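Local coordinates for protein lipase C (Serratia marcescens, PDB 5NEN) that acts as the inner-membrane membrane fusion protein of a type I secretion system that exports lipase from the cell, at residues 86-94 against 114-124. Numbering follows the deposited sequence.
Sequences RDQYYTTLA and ILDAVKDKPRV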
loop_
_atom_site.group_PDB
_atom_site.type_symbol
_atom_site.label_atom_id
_atom_site.label_comp_id
_atom_site.label_asym_id
_atom_site.label_seq_id
_atom_site.Cartn_x
_atom_site.Cartn_y
_atom_site.Cartn_z
ATOM N N ARG A 86 8.474 -7.002 24.991
ATOM C CA ARG A 86 8.205 -5.576 25.004
ATOM C C ARG A 86 8.562 -5.024 23.675
ATOM O O ARG A 86 7.891 -4.141 23.153
ATOM C CB ARG A 86 8.946 -4.825 26.082
ATOM C CG ARG A 86 8.108 -4.591 27.329
ATOM C CD ARG A 86 8.949 -3.935 28.406
ATOM N NE ARG A 86 8.166 -3.611 29.589
ATOM C CZ ARG A 86 8.501 -2.666 30.458
ATOM N NH1 ARG A 86 9.609 -1.961 30.265
ATOM N NH2 ARG A 86 7.730 -2.427 31.515
ATOM N N ASP A 87 9.619 -5.556 23.108
ATOM C CA ASP A 87 10.001 -5.064 21.820
ATOM C C ASP A 87 8.918 -5.350 20.799
ATOM O O ASP A 87 8.384 -4.422 20.184
ATOM C CB ASP A 87 11.302 -5.694 21.378
ATOM C CG ASP A 87 11.689 -5.244 20.023
ATOM O OD1 ASP A 87 12.259 -4.134 19.935
ATOM O OD2 ASP A 87 11.371 -5.975 19.055
ATOM N N GLN A 88 8.525 -6.612 20.684
ATOM C CA GLN A 88 7.543 -6.982 19.675
ATOM C C GLN A 88 6.258 -6.172 19.854
ATOM O O GLN A 88 5.701 -5.580 18.897
ATOM C CB GLN A 88 7.305 -8.472 19.750
ATOM C CG GLN A 88 8.647 -9.144 19.756
ATOM C CD GLN A 88 8.581 -10.642 19.743
ATOM O OE1 GLN A 88 7.974 -11.236 18.851
ATOM N NE2 GLN A 88 9.225 -11.274 20.732
ATOM N N TYR A 89 5.854 -6.081 21.112
ATOM C CA TYR A 89 4.688 -5.313 21.489
ATOM C C TYR A 89 4.819 -3.893 20.966
ATOM O O TYR A 89 3.912 -3.365 20.311
ATOM C CB TYR A 89 4.538 -5.301 22.999
ATOM C CG TYR A 89 3.273 -4.646 23.480
ATOM C CD1 TYR A 89 2.053 -4.904 22.861
ATOM C CD2 TYR A 89 3.284 -3.793 24.568
ATOM C CE1 TYR A 89 0.875 -4.309 23.312
ATOM C CE2 TYR A 89 2.125 -3.189 25.022
ATOM C CZ TYR A 89 0.926 -3.447 24.393
ATOM O OH TYR A 89 -0.217 -2.841 24.853
ATOM N N TYR A 90 5.976 -3.296 21.220
ATOM C CA TYR A 90 6.209 -1.928 20.807
ATOM C C TYR A 90 6.084 -1.821 19.294
ATOM O O TYR A 90 5.612 -0.780 18.765
ATOM C CB TYR A 90 7.575 -1.443 21.293
ATOM C CG TYR A 90 7.648 -1.251 22.797
ATOM C CD1 TYR A 90 6.514 -0.978 23.541
ATOM C CD2 TYR A 90 8.853 -1.368 23.477
ATOM C CE1 TYR A 90 6.584 -0.803 24.916
ATOM C CE2 TYR A 90 8.933 -1.209 24.862
ATOM C CZ TYR A 90 7.802 -0.920 25.576
ATOM O OH TYR A 90 7.884 -0.748 26.951
ATOM N N THR A 91 6.467 -2.887 18.587
ATOM C CA THR A 91 6.421 -2.768 17.128
ATOM C C THR A 91 4.962 -2.736 16.661
ATOM O O THR A 91 4.549 -1.897 15.824
ATOM C CB THR A 91 7.185 -3.887 16.400
ATOM O OG1 THR A 91 8.509 -4.005 16.930
ATOM C CG2 THR A 91 7.299 -3.535 14.955
ATOM N N THR A 92 4.160 -3.624 17.231
ATOM C CA THR A 92 2.763 -3.615 16.841
ATOM C C THR A 92 2.114 -2.296 17.255
ATOM O O THR A 92 1.317 -1.778 16.497
ATOM C CB THR A 92 2.003 -4.768 17.430
ATOM O OG1 THR A 92 2.271 -4.797 18.825
ATOM C CG2 THR A 92 2.501 -6.054 16.820
ATOM N N LEU A 93 2.467 -1.738 18.417
ATOM C CA LEU A 93 1.883 -0.450 18.823
ATOM C C LEU A 93 2.130 0.625 17.794
ATOM O O LEU A 93 1.222 1.392 17.461
ATOM C CB LEU A 93 2.422 0.030 20.170
ATOM C CG LEU A 93 1.820 -0.759 21.317
ATOM C CD1 LEU A 93 2.283 -0.229 22.624
ATOM C CD2 LEU A 93 0.332 -0.593 21.206
ATOM N N ALA A 94 3.349 0.672 17.278
ATOM C CA ALA A 94 3.628 1.649 16.244
ATOM C C ALA A 94 2.691 1.402 15.073
ATOM O O ALA A 94 1.906 2.285 14.661
ATOM C CB ALA A 94 5.081 1.553 15.794
ATOM N N ILE A 114 2.140 4.890 25.617
ATOM C CA ILE A 114 3.173 3.965 26.082
ATOM C C ILE A 114 4.446 4.154 25.304
ATOM O O ILE A 114 5.522 4.309 25.879
ATOM C CB ILE A 114 2.800 2.491 25.940
ATOM C CG1 ILE A 114 1.551 2.180 26.724
ATOM C CG2 ILE A 114 3.909 1.636 26.490
ATOM C CD1 ILE A 114 0.443 1.808 25.877
ATOM N N LEU A 115 4.287 4.155 23.988
ATOM C CA LEU A 115 5.382 4.322 23.069
ATOM C C LEU A 115 6.092 5.631 23.381
ATOM O O LEU A 115 7.330 5.709 23.347
ATOM C CB LEU A 115 4.858 4.332 21.646
ATOM C CG LEU A 115 4.817 2.983 20.965
ATOM C CD1 LEU A 115 4.287 3.150 19.551
ATOM C CD2 LEU A 115 6.179 2.329 20.969
ATOM N N ASP A 116 5.300 6.649 23.709
ATOM C CA ASP A 116 5.844 7.961 23.993
ATOM C C ASP A 116 6.808 7.816 25.179
ATOM O O ASP A 116 8.013 8.120 25.078
ATOM C CB ASP A 116 4.698 8.920 24.300
ATOM C CG ASP A 116 5.155 10.319 24.522
ATOM O OD1 ASP A 116 6.318 10.617 24.202
ATOM O OD2 ASP A 116 4.353 11.118 25.051
ATOM N N ALA A 117 6.307 7.186 26.237
ATOM C CA ALA A 117 7.050 7.049 27.481
ATOM C C ALA A 117 8.398 6.334 27.297
ATOM O O ALA A 117 9.336 6.563 28.058
ATOM C CB ALA A 117 6.203 6.323 28.490
ATOM N N VAL A 118 8.498 5.459 26.309
ATOM C CA VAL A 118 9.765 4.782 26.080
ATOM C C VAL A 118 10.314 5.144 24.698
ATOM O O VAL A 118 10.984 4.324 24.054
ATOM C CB VAL A 118 9.635 3.244 26.208
ATOM C CG1 VAL A 118 9.056 2.881 27.553
ATOM C CG2 VAL A 118 8.746 2.682 25.120
ATOM N N LYS A 119 10.024 6.370 24.245
ATOM C CA LYS A 119 10.571 6.867 22.977
ATOM C C LYS A 119 12.089 6.895 22.979
ATOM O O LYS A 119 12.704 6.800 21.920
ATOM C CB LYS A 119 10.042 8.251 22.635
ATOM C CG LYS A 119 9.841 8.434 21.121
ATOM C CD LYS A 119 8.639 9.317 20.802
ATOM C CE LYS A 119 8.420 10.363 21.900
ATOM N NZ LYS A 119 7.122 11.075 21.725
ATOM N N ASP A 120 12.682 7.085 24.158
ATOM C CA ASP A 120 14.136 7.193 24.290
ATOM C C ASP A 120 14.834 5.921 23.787
ATOM O O ASP A 120 15.939 6.002 23.244
ATOM C CB ASP A 120 14.555 7.508 25.742
ATOM C CG ASP A 120 14.128 6.439 26.747
ATOM O OD1 ASP A 120 13.267 5.596 26.420
ATOM O OD2 ASP A 120 14.686 6.421 27.866
ATOM N N LYS A 121 14.199 4.763 23.971
ATOM C CA LYS A 121 14.749 3.477 23.512
ATOM C C LYS A 121 15.004 3.543 21.998
ATOM O O LYS A 121 14.116 3.897 21.235
ATOM C CB LYS A 121 13.781 2.319 23.837
ATOM C CG LYS A 121 13.826 1.730 25.266
ATOM C CD LYS A 121 14.493 2.662 26.290
ATOM C CE LYS A 121 14.797 1.956 27.616
ATOM N NZ LYS A 121 15.620 2.794 28.544
ATOM N N PRO A 122 16.226 3.201 21.558
ATOM C CA PRO A 122 16.499 3.400 20.127
ATOM C C PRO A 122 15.611 2.577 19.183
ATOM O O PRO A 122 15.141 3.172 18.224
ATOM C CB PRO A 122 17.980 2.994 20.001
ATOM C CG PRO A 122 18.278 2.175 21.200
ATOM C CD PRO A 122 17.407 2.743 22.293
ATOM N N ARG A 123 15.345 1.301 19.430
ATOM C CA ARG A 123 14.443 0.559 18.533
ATOM C C ARG A 123 13.036 1.170 18.485
ATOM O O ARG A 123 12.387 1.192 17.436
ATOM C CB ARG A 123 14.315 -0.905 18.941
ATOM C CG ARG A 123 15.559 -1.737 18.790
ATOM C CD ARG A 123 15.166 -3.176 18.578
ATOM N NE ARG A 123 15.443 -3.595 17.211
ATOM C CZ ARG A 123 14.686 -4.427 16.501
ATOM N NH1 ARG A 123 13.574 -4.937 17.013
ATOM N NH2 ARG A 123 15.048 -4.744 15.265
ATOM N N VAL A 124 12.551 1.636 19.630
ATOM C CA VAL A 124 11.270 2.326 19.666
ATOM C C VAL A 124 11.276 3.553 18.752
ATOM O O VAL A 124 10.413 3.699 17.876
ATOM C CB VAL A 124 10.919 2.740 21.100
ATOM C CG1 VAL A 124 9.862 3.784 21.100
ATOM C CG2 VAL A 124 10.461 1.531 21.899
#
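Y90 reaches from helix 76-103 into the bend between helices 113-117 and 122-190, and its side chain can be followed outward. CB lies 4.0 Å from CD2 of L115. Past CG, the CD2 corner of the ring meets CG2 of V124 at 3.7 Å, while CE1, on the other long side, meets CG2 of I114 at 3.9 Å. Over one face sits CG2 of V118, a CH-pi contact 4.0 Å from the ring centroid and 21° off its normal; the beta-branched valine can lay a methyl there straight from its backbone. The opposite face lies over the backbone of R86 in its own helix. OH ends beside the V118 methyls, 3.9 Å from CG1. A tyrosine suits this place because its long, flat ring can fill the bend with carbon.

L115 spans about a turn of helix 76-103, its forked tip suiting the task: CD2 faces Y90, while CD1 packs 3.7 Å from L93 CB and also against A94, whose small side chain lets the leucine close to the backbone. At the other end, D87, with CG anti to its own N (chi1 178°), swings its carboxylate to the edge of the oppositely charged R123 guanidinium, where OD2 and NH1 form a 3.2 Å salt bridge. The long arginine chain, bent at chi3, is held mainly by F158 of the second subunit, through an NH2 to O hydrogen bond and a cation-pi contact, and so links D87 to the subunit interface.

This mainly apolar joint, with an ion pair at one end, packs a short helix and a type I turn, V118 to K121, against helix 76-103 where the long helix 122-190 of the AprE-like alpha-helical hairpin sets off.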